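Local coordinates for protein ferritin, putative (Archaeoglobus fulgidus, PDB 5LS9) that probably stores iron inside a hollow shell of 24 subunits, here an archaeal ferritin humanized as a tool for cell-targeted delivery, at residues 39-44 with 154-159. The protein carries 10 engineered substitutions. Numbering follows the deposited sequence.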
ATOM      1  N   LYS F  39       8.831 -31.157 -40.503  1.00 91.54           N
ATOM      2  CA  LYS F  39       9.570 -30.315 -39.543  1.00 92.31           C
ATOM      3  C   LYS F  39       9.252 -30.610 -38.074  1.00 90.87           C
ATOM      4  O   LYS F  39      10.093 -30.397 -37.197  1.00 89.63           O
ATOM      5  CB  LYS F  39       9.325 -28.822 -39.830  1.00 93.25           C
ATOM      6  CG  LYS F  39       9.578 -28.385 -41.271  1.00 94.77           C
ATOM      7  CD  LYS F  39      11.037 -28.041 -41.562  1.00 95.21           C
ATOM      8  CE  LYS F  39      11.980 -29.217 -41.363  1.00 97.11           C
ATOM      9  NZ  LYS F  39      13.277 -29.059 -42.078  1.00 99.76           N
ATOM     10  N   GLY F  40       8.041 -31.087 -37.808  1.00 90.13           N
ATOM     11  CA  GLY F  40       7.641 -31.484 -36.459  1.00 88.56           C
ATOM     12  C   GLY F  40       8.214 -32.831 -36.055  1.00 87.70           C
ATOM     13  O   GLY F  40       8.658 -33.015 -34.919  1.00 90.32           O
ATOM     14  N   PHE F  41       8.204 -33.778 -36.987  1.00 83.77           N
ATOM     15  CA  PHE F  41       8.813 -35.083 -36.749  1.00 82.02           C
ATOM     16  C   PHE F  41      10.312 -34.913 -36.516  1.00 84.01           C
ATOM     17  O   PHE F  41      10.880 -35.511 -35.597  1.00 83.87           O
ATOM     18  CB  PHE F  41       8.567 -36.019 -37.934  1.00 80.45           C
ATOM     19  CG  PHE F  41       7.180 -36.573 -37.983  1.00 77.48           C
ATOM     20  CD1 PHE F  41       6.123 -35.807 -38.447  1.00 78.66           C
ATOM     21  CD2 PHE F  41       6.929 -37.861 -37.552  1.00 79.09           C
ATOM     22  CE1 PHE F  41       4.840 -36.321 -38.479  1.00 80.07           C
ATOM     23  CE2 PHE F  41       5.650 -38.385 -37.583  1.00 79.55           C
ATOM     24  CZ  PHE F  41       4.603 -37.614 -38.048  1.00 82.26           C
ATOM     25  N   SER F  42      10.941 -34.088 -37.354  1.00 83.73           N
ATOM     26  CA  SER F  42      12.370 -33.777 -37.226  1.00 81.52           C
ATOM     27  C   SER F  42      12.699 -33.214 -35.844  1.00 77.50           C
ATOM     28  O   SER F  42      13.674 -33.628 -35.221  1.00 75.00           O
ATOM     29  CB  SER F  42      12.818 -32.785 -38.309  1.00 80.01           C
ATOM     30  OG  SER F  42      12.411 -31.464 -38.008  1.00 78.55           O
ATOM     31  N   ASN F  43      11.881 -32.273 -35.378  1.00 74.25           N
ATOM     32  CA  ASN F  43      12.057 -31.684 -34.057  1.00 73.74           C
ATOM     33  C   ASN F  43      11.997 -32.736 -32.938  1.00 72.12           C
ATOM     34  O   ASN F  43      12.818 -32.711 -32.012  1.00 66.97           O
ATOM     35  CB  ASN F  43      11.004 -30.599 -33.820  1.00 75.15           C
ATOM     36  CG  ASN F  43      11.147 -29.935 -32.460  1.00 76.90           C
ATOM     37  OD1 ASN F  43      10.459 -30.300 -31.500  1.00 72.32           O
ATOM     38  ND2 ASN F  43      12.061 -28.974 -32.365  1.00 77.02           N
ATOM     39  N   TRP F  44      11.035 -33.656 -33.043  1.00 70.12           N
ATOM     40  CA  TRP F  44      10.822 -34.715 -32.039  1.00 67.80           C
ATOM     41  C   TRP F  44      12.036 -35.613 -31.842  1.00 65.58           C
ATOM     42  O   TRP F  44      12.405 -35.925 -30.710  1.00 69.49           O
ATOM     43  CB  TRP F  44       9.644 -35.593 -32.443  1.00 68.09           C
ATOM     44  CG  TRP F  44       9.113 -36.470 -31.345  1.00 66.54           C
ATOM     45  CD1 TRP F  44       8.106 -36.164 -30.488  1.00 66.79           C
ATOM     46  CD2 TRP F  44       9.545 -37.794 -31.003  1.00 64.62           C
ATOM     47  NE1 TRP F  44       7.879 -37.209 -29.633  1.00 68.02           N
ATOM     48  CE2 TRP F  44       8.747 -38.226 -29.929  1.00 64.06           C
ATOM     49  CE3 TRP F  44      10.531 -38.653 -31.495  1.00 66.60           C
ATOM     50  CZ2 TRP F  44       8.900 -39.476 -29.334  1.00 62.89           C
ATOM     51  CZ3 TRP F  44      10.685 -39.898 -30.903  1.00 64.57           C
ATOM     52  CH2 TRP F  44       9.873 -40.295 -29.833  1.00 64.00           C
ATOM     53  N   LEU F 154      -0.018 -34.168 -41.480  1.00 76.63           N
ATOM     54  CA  LEU F 154       0.435 -32.778 -41.275  1.00 76.80           C
ATOM     55  C   LEU F 154      -0.117 -32.151 -39.996  1.00 77.05           C
ATOM     56  O   LEU F 154       0.572 -31.366 -39.344  1.00 79.89           O
ATOM     57  CB  LEU F 154       0.057 -31.881 -42.460  1.00 74.87           C
ATOM     58  CG  LEU F 154       0.741 -32.108 -43.804  1.00 74.44           C
ATOM     59  CD1 LEU F 154       0.155 -31.125 -44.804  1.00 75.61           C
ATOM     60  CD2 LEU F 154       2.254 -31.955 -43.716  1.00 73.05           C
ATOM     61  N   PHE F 155      -1.367 -32.469 -39.663  1.00 76.54           N
ATOM     62  CA  PHE F 155      -1.939 -32.126 -38.354  1.00 75.10           C
ATOM     63  C   PHE F 155      -1.009 -32.668 -37.260  1.00 73.65           C
ATOM     64  O   PHE F 155      -0.606 -31.942 -36.343  1.00 70.61           O
ATOM     65  CB  PHE F 155      -3.342 -32.741 -38.217  1.00 73.84           C
ATOM     66  CG  PHE F 155      -4.178 -32.180 -37.092  1.00 74.08           C
ATOM     67  CD1 PHE F 155      -3.640 -31.380 -36.081  1.00 74.82           C
ATOM     68  CD2 PHE F 155      -5.530 -32.484 -37.036  1.00 77.52           C
ATOM     69  CE1 PHE F 155      -4.436 -30.889 -35.057  1.00 74.04           C
ATOM     70  CE2 PHE F 155      -6.328 -31.999 -36.012  1.00 78.77           C
ATOM     71  CZ  PHE F 155      -5.779 -31.200 -35.020  1.00 76.86           C
ATOM     72  N   LEU F 156      -0.655 -33.946 -37.387  1.00 73.16           N
ATOM     73  CA  LEU F 156       0.204 -34.615 -36.421  1.00 75.23           C
ATOM     74  C   LEU F 156       1.593 -33.985 -36.424  1.00 75.63           C
ATOM     75  O   LEU F 156       2.161 -33.717 -35.358  1.00 68.11           O
ATOM     76  CB  LEU F 156       0.285 -36.113 -36.735  1.00 77.17           C
ATOM     77  CG  LEU F 156       0.973 -37.016 -35.706  1.00 80.28           C
ATOM     78  CD1 LEU F 156       0.252 -37.025 -34.361  1.00 78.89           C
ATOM     79  CD2 LEU F 156       1.071 -38.427 -36.259  1.00 82.74           C
ATOM     80  N   ASP F 157       2.117 -33.739 -37.626  1.00 79.75           N
ATOM     81  CA  ASP F 157       3.416 -33.089 -37.798  1.00 82.06           C
ATOM     82  C   ASP F 157       3.543 -31.904 -36.859  1.00 81.08           C
ATOM     83  O   ASP F 157       4.364 -31.921 -35.944  1.00 82.78           O
ATOM     84  CB  ASP F 157       3.613 -32.620 -39.244  1.00 83.58           C
ATOM     85  CG  ASP F 157       4.884 -31.809 -39.427  1.00 88.62           C
ATOM     86  OD1 ASP F 157       5.961 -32.309 -39.032  1.00 94.99           O
ATOM     87  OD2 ASP F 157       4.813 -30.679 -39.962  1.00 86.69           O
ATOM     88  N   LYS F 158       2.696 -30.901 -37.066  1.00 78.86           N
ATOM     89  CA  LYS F 158       2.776 -29.643 -36.318  1.00 76.36           C
ATOM     90  C   LYS F 158       2.808 -29.886 -34.810  1.00 73.25           C
ATOM     91  O   LYS F 158       3.552 -29.226 -34.083  1.00 67.86           O
ATOM     92  CB  LYS F 158       1.597 -28.735 -36.677  1.00 75.14           C
ATOM     93  CG  LYS F 158       1.734 -27.296 -36.209  1.00 74.45           C
ATOM     94  CD  LYS F 158       0.526 -26.477 -36.639  1.00 77.01           C
ATOM     95  CE  LYS F 158       0.536 -25.074 -36.045  1.00 79.55           C
ATOM     96  NZ  LYS F 158      -0.604 -24.236 -36.525  1.00 80.67           N
ATOM     97  N   GLU F 159       2.009 -30.848 -34.357  1.00 73.97           N
ATOM     98  CA  GLU F 159       1.865 -31.121 -32.929  1.00 74.31           C
ATOM     99  C   GLU F 159       3.206 -31.504 -32.299  1.00 73.31           C
ATOM    100  O   GLU F 159       3.579 -30.963 -31.260  1.00 76.24           O
ATOM    101  CB  GLU F 159       0.829 -32.221 -32.692  1.00 76.95           C
ATOM    102  CG  GLU F 159      -0.336 -31.772 -31.832  1.00 80.53           C
ATOM    103  CD  GLU F 159      -1.326 -32.884 -31.567  1.00 86.82           C
ATOM    104  OE1 GLU F 159      -1.274 -33.913 -32.278  1.00 87.41           O
ATOM    105  OE2 GLU F 159      -2.159 -32.724 -30.648  1.00 92.14           O
TER
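Asp157 reaches across to the first turn of helix 39-65, where backbone N-H groups have no preceding turn to bond to and a carboxylate is a natural acceptor. Its CG stands anti to the backbone N (chi1 174°), which carries the carboxylate out to that turn. Asp157 OD1 accepts a bent bond (N-H...O 138°) from Gly40 N at 2.7 Å, met on the syn side but out of the carboxylate plane, and weakly from Phe41 N at 3.4 Å. The partial positive charge of this helix end would probably favour the ionised carboxylate, whose OD2 also makes a long, weak ion pair with Lys142 of a neighbouring subunit.

Gly40, having no side chain, lets the backbones come close: its CA lies 4.7 Å from Asp157 CA and makes a nearly straight CA-H...O contact to Asp157 O.

The flat Phe41 ring lies nearly coplanar with the carboxylate, its weakly positive edge hydrogens facing Asp157 OD1 (CD1 to OD1 3.6 Å). The apolar contact joins buried side chains: Phe41 CZ meets one methyl of branched Leu156, CD2, at 4.0 Å.

Segments 39-44 and 154-159 run at 39° to each other; helix 150-160 is the short fifth helix after the ferritin four-helix bundle. Phe41 also packs on Leu153 and Leu160, and Leu156 on Leu143 and Ile146 of helix 116-146.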